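Side-chain contact in probable ABC transporter phosphite binding protein PhnD1 (PDB 5LQ5), which binds inorganic phosphite strongly, and methylphosphonate and phosphate only very weakly, probably as the solute-binding component of an ABC transporter: residues Lys98-Asn103 against Lys115-Thr120. Numbering follows the deposited sequence. Where two conformers were deposited one is given.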
ATOM      1  N   LYS A  98      -9.135  19.118 -12.750  1.00 25.01           N
ATOM      2  CA  LYS A  98      -9.130  20.591 -12.948  1.00 29.40           C
ATOM      3  C   LYS A  98     -10.380  21.176 -13.536  1.00 29.95           C
ATOM      4  O   LYS A  98     -10.704  22.332 -13.289  1.00 37.15           O
ATOM      5  CB  LYS A  98      -8.041  20.963 -13.911  1.00 31.16           C
ATOM      6  CG  LYS A  98      -6.715  20.981 -13.222  1.00 33.66           C
ATOM      7  CD  LYS A  98      -5.643  21.419 -14.181  1.00 41.09           C
ATOM      8  CE  LYS A  98      -4.366  20.687 -13.891  1.00 63.39           C
ATOM      9  NZ  LYS A  98      -3.749  21.140 -12.630  1.00 78.57           N
ATOM     10  N   ASN A  99     -11.047  20.396 -14.366  1.00 30.98           N
ATOM     11  CA  ASN A  99     -12.276  20.861 -15.027  1.00 30.18           C
ATOM     12  C   ASN A  99     -13.399  21.254 -14.055  1.00 33.82           C
ATOM     13  O   ASN A  99     -14.333  21.948 -14.441  1.00 39.30           O
ATOM     14  CB  ASN A  99     -12.796  19.805 -16.000  1.00 50.31           C
ATOM     15  CG  ASN A  99     -12.028  19.789 -17.317  1.00111.98           C
ATOM     16  OD1 ASN A  99     -10.897  19.275 -17.412  1.00 68.60           O
ATOM     17  ND2 ASN A  99     -12.655  20.330 -18.359  1.00 94.75           N
ATOM     18  N   LEU A 100     -13.317  20.812 -12.806  1.00 32.59           N
ATOM     19  CA  LEU A 100     -14.347  21.164 -11.819  1.00 31.05           C
ATOM     20  C   LEU A 100     -14.180  22.568 -11.247  1.00 31.89           C
ATOM     21  O   LEU A 100     -15.101  23.125 -10.640  1.00 33.89           O
ATOM     22  CB  LEU A 100     -14.286  20.243 -10.629  1.00 32.36           C
ATOM     23  CG  LEU A 100     -14.584  18.772 -10.811  1.00 34.84           C
ATOM     24  CD1 LEU A 100     -14.241  18.176  -9.465  1.00 37.52           C
ATOM     25  CD2 LEU A 100     -16.041  18.524 -11.106  1.00 31.19           C
ATOM     26  N   GLU A 101     -12.970  23.089 -11.376  1.00 36.76           N
ATOM     27  CA  GLU A 101     -12.600  24.397 -10.797  1.00 38.97           C
ATOM     28  C   GLU A 101     -12.937  24.463  -9.309  1.00 31.47           C
ATOM     29  O   GLU A 101     -13.439  25.455  -8.802  1.00 46.26           O
ATOM     30  CB  GLU A 101     -13.238  25.543 -11.583  1.00 50.64           C
ATOM     31  CG  GLU A 101     -12.526  25.724 -12.911  1.00 79.22           C
ATOM     32  CD  GLU A 101     -13.208  26.674 -13.871  1.00105.06           C
ATOM     33  OE1 GLU A 101     -14.308  27.191 -13.577  1.00100.27           O
ATOM     34  OE2 GLU A 101     -12.629  26.897 -14.950  1.00 99.61           O
ATOM     35  N   LEU A 102     -12.637  23.376  -8.617  1.00 28.69           N
ATOM     36  CA  LEU A 102     -12.892  23.284  -7.184  1.00 29.86           C
ATOM     37  C   LEU A 102     -11.646  23.673  -6.442  1.00 42.51           C
ATOM     38  O   LEU A 102     -10.571  23.111  -6.687  1.00 56.26           O
ATOM     39  CB  LEU A 102     -13.241  21.843  -6.765  1.00 32.06           C
ATOM     40  CG  LEU A 102     -14.631  21.404  -6.332  1.00 44.72           C
ATOM     41  CD1 LEU A 102     -14.452  20.011  -5.742  1.00 32.98           C
ATOM     42  CD2 LEU A 102     -15.330  22.301  -5.321  1.00 41.82           C
ATOM     43  N   ASN A 103     -11.786  24.604  -5.512  1.00 32.48           N
ATOM     44  CA  ASN A 103     -10.652  25.028  -4.694  1.00 33.20           C
ATOM     45  C   ASN A 103     -10.313  23.980  -3.655  1.00 33.15           C
ATOM     46  O   ASN A 103     -11.189  23.285  -3.158  1.00 35.11           O
ATOM     47  CB  ASN A 103     -10.956  26.370  -4.020  1.00 34.93           C
ATOM     48  CG  ASN A 103     -11.089  27.498  -5.037  1.00 43.18           C
ATOM     49  OD1 ASN A 103     -10.350  27.550  -6.024  1.00 45.69           O
ATOM     50  ND2 ASN A 103     -12.043  28.395  -4.813  1.00 40.97           N
ATOM     51  N   LYS A 115     -19.656  15.635  -2.576  1.00 22.90           N
ATOM     52  CA  LYS A 115     -20.995  15.075  -2.782  1.00 24.32           C
ATOM     53  C   LYS A 115     -21.487  15.360  -4.218  1.00 24.19           C
ATOM     54  O   LYS A 115     -21.183  16.407  -4.787  1.00 27.07           O
ATOM     55  CB  LYS A 115     -21.975  15.643  -1.758  1.00 27.77           C
ATOM     56  CG  LYS A 115     -21.745  15.197  -0.325  1.00 25.40           C
ATOM     57  CD  LYS A 115     -22.891  15.712   0.543  1.00 31.40           C
ATOM     58  CE  LYS A 115     -23.006  15.016   1.880  1.00 37.81           C
ATOM     59  NZ  LYS A 115     -24.343  15.307   2.452  1.00 54.76           N
ATOM     60  N   ASN A 116     -22.233  14.400  -4.773  1.00 23.67           N
ATOM     61  CA  ASN A 116     -22.786  14.476  -6.141  1.00 23.89           C
ATOM     62  C   ASN A 116     -21.713  14.569  -7.233  1.00 24.23           C
ATOM     63  O   ASN A 116     -21.970  15.054  -8.335  1.00 28.29           O
ATOM     64  CB  ASN A 116     -23.833  15.600  -6.279  1.00 26.01           C
ATOM     65  CG  ASN A 116     -24.802  15.382  -7.467  1.00 30.96           C
ATOM     66  OD1 ASN A 116     -25.256  14.245  -7.763  1.00 30.66           O
ATOM     67  ND2 ASN A 116     -25.141  16.487  -8.151  1.00 36.45           N
ATOM     68  N   LEU A 117     -20.495  14.110  -6.913  1.00 23.56           N
ATOM     69  CA  LEU A 117     -19.437  13.962  -7.915  1.00 22.88           C
ATOM     70  C   LEU A 117     -19.230  12.485  -8.163  1.00 21.26           C
ATOM     71  O   LEU A 117     -19.615  11.635  -7.340  1.00 22.56           O
ATOM     72  CB  LEU A 117     -18.128  14.600  -7.463  1.00 25.19           C
ATOM     73  CG  LEU A 117     -18.129  16.121  -7.268  1.00 29.54           C
ATOM     74  CD1 LEU A 117     -16.737  16.575  -6.843  1.00 28.99           C
ATOM     75  CD2 LEU A 117     -18.552  16.841  -8.537  1.00 33.61           C
ATOM     76  N   ARG A 118     -18.607  12.182  -9.292  1.00 19.78           N
ATOM     77  CA  ARG A 118     -18.165  10.826  -9.610  1.00 20.44           C
ATOM     78  C   ARG A 118     -16.830  10.585  -8.889  1.00 20.14           C
ATOM     79  O   ARG A 118     -15.838  11.281  -9.148  1.00 19.74           O
ATOM     80  CB  ARG A 118     -18.020  10.643 -11.112  0.50 22.07           C
ATOM     81  CG  ARG A 118     -19.325  10.800 -11.880  0.50 28.81           C
ATOM     82  CD  ARG A 118     -19.079  10.898 -13.379  0.50 34.56           C
ATOM     83  NE  ARG A 118     -18.107  11.954 -13.640  0.50 30.12           N
ATOM     84  CZ  ARG A 118     -17.342  12.025 -14.721  0.50 39.24           C
ATOM     85  NH1 ARG A 118     -17.450  11.122 -15.654  0.50 37.59           N
ATOM     86  NH2 ARG A 118     -16.465  12.991 -14.853  0.50 33.13           N
ATOM     87  N   PHE A 119     -16.817   9.651  -7.945  1.00 19.69           N
ATOM     88  CA  PHE A 119     -15.671   9.471  -7.020  1.00 19.07           C
ATOM     89  C   PHE A 119     -15.160   8.037  -7.132  1.00 15.92           C
ATOM     90  O   PHE A 119     -15.944   7.085  -7.177  1.00 17.70           O
ATOM     91  CB  PHE A 119     -16.070   9.763  -5.561  1.00 19.23           C
ATOM     92  CG  PHE A 119     -14.928   9.695  -4.613  1.00 17.24           C
ATOM     93  CD1 PHE A 119     -14.157  10.817  -4.368  1.00 21.21           C
ATOM     94  CD2 PHE A 119     -14.547   8.495  -4.050  1.00 19.05           C
ATOM     95  CE1 PHE A 119     -13.047  10.763  -3.529  1.00 21.59           C
ATOM     96  CE2 PHE A 119     -13.460   8.424  -3.203  1.00 22.25           C
ATOM     97  CZ  PHE A 119     -12.692   9.544  -2.960  1.00 21.82           C
ATOM     98  N   THR A 120     -13.837   7.894  -7.200  1.00 14.44           N
ATOM     99  CA  THR A 120     -13.204   6.557  -7.152  1.00 15.42           C
ATOM    100  C   THR A 120     -12.178   6.444  -6.005  1.00 15.72           C
ATOM    101  O   THR A 120     -11.343   7.313  -5.786  1.00 17.01           O
ATOM    102  CB  THR A 120     -12.559   6.136  -8.473  1.00 17.22           C
ATOM    103  OG1 THR A 120     -12.183   4.746  -8.412  1.00 16.77           O
ATOM    104  CG2 THR A 120     -11.342   6.981  -8.852  1.00 19.69           C
TER
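Three leucines, Leu100 and Leu102 on one side and Leu117 on the other, close a small apolar patch at the edge of one lobe of this periplasmic binding protein. They belong to the connection between strand 92-97 and strand 119-121 of a mixed sheet: Lys98-Asn103 begins the loop, with a 3-10 turn over residues 98-100, and Lys115-Thr120 ends it by entering the second strand.

Across the contact the interaction is entirely van der Waals, and it buries only 97 Å². Leu100 and Leu117 meet end-on through their methyls; with Leu100 CA 9.6 Å from Leu117 CA, the close approaches are all made by these groups. A chi1 of -64° in each sets CG beside the backbone N and opposite the carbonyl carbon, and from there both methyls of each leucine point across to the other. Two pairs of methyls meet, Leu100 CD2 lying 4.0 Å from Leu117 CD2. Leu102 adds a looser third contact through CD1 alone.

No hydrogen bond crosses between the segments; the polar groups pair within their own segment or with neighbouring parts of the chain. The 3-10 turn is closed by a 3.1 Å hydrogen bond from Glu101 N to Lys98 O, while Lys98 NZ bonds to Leu194 O. On the other segment, Asn116 OD1 is hydrogen-bonded to Lys148 NZ, and the Phe119 ring stacks with Phe147.

Leu100 and Leu102 converge on the CD1 branch of Leu117: its CD1 sits 4.0 Å from Leu100 CD1 and 4.3 Å from Leu102 CD1.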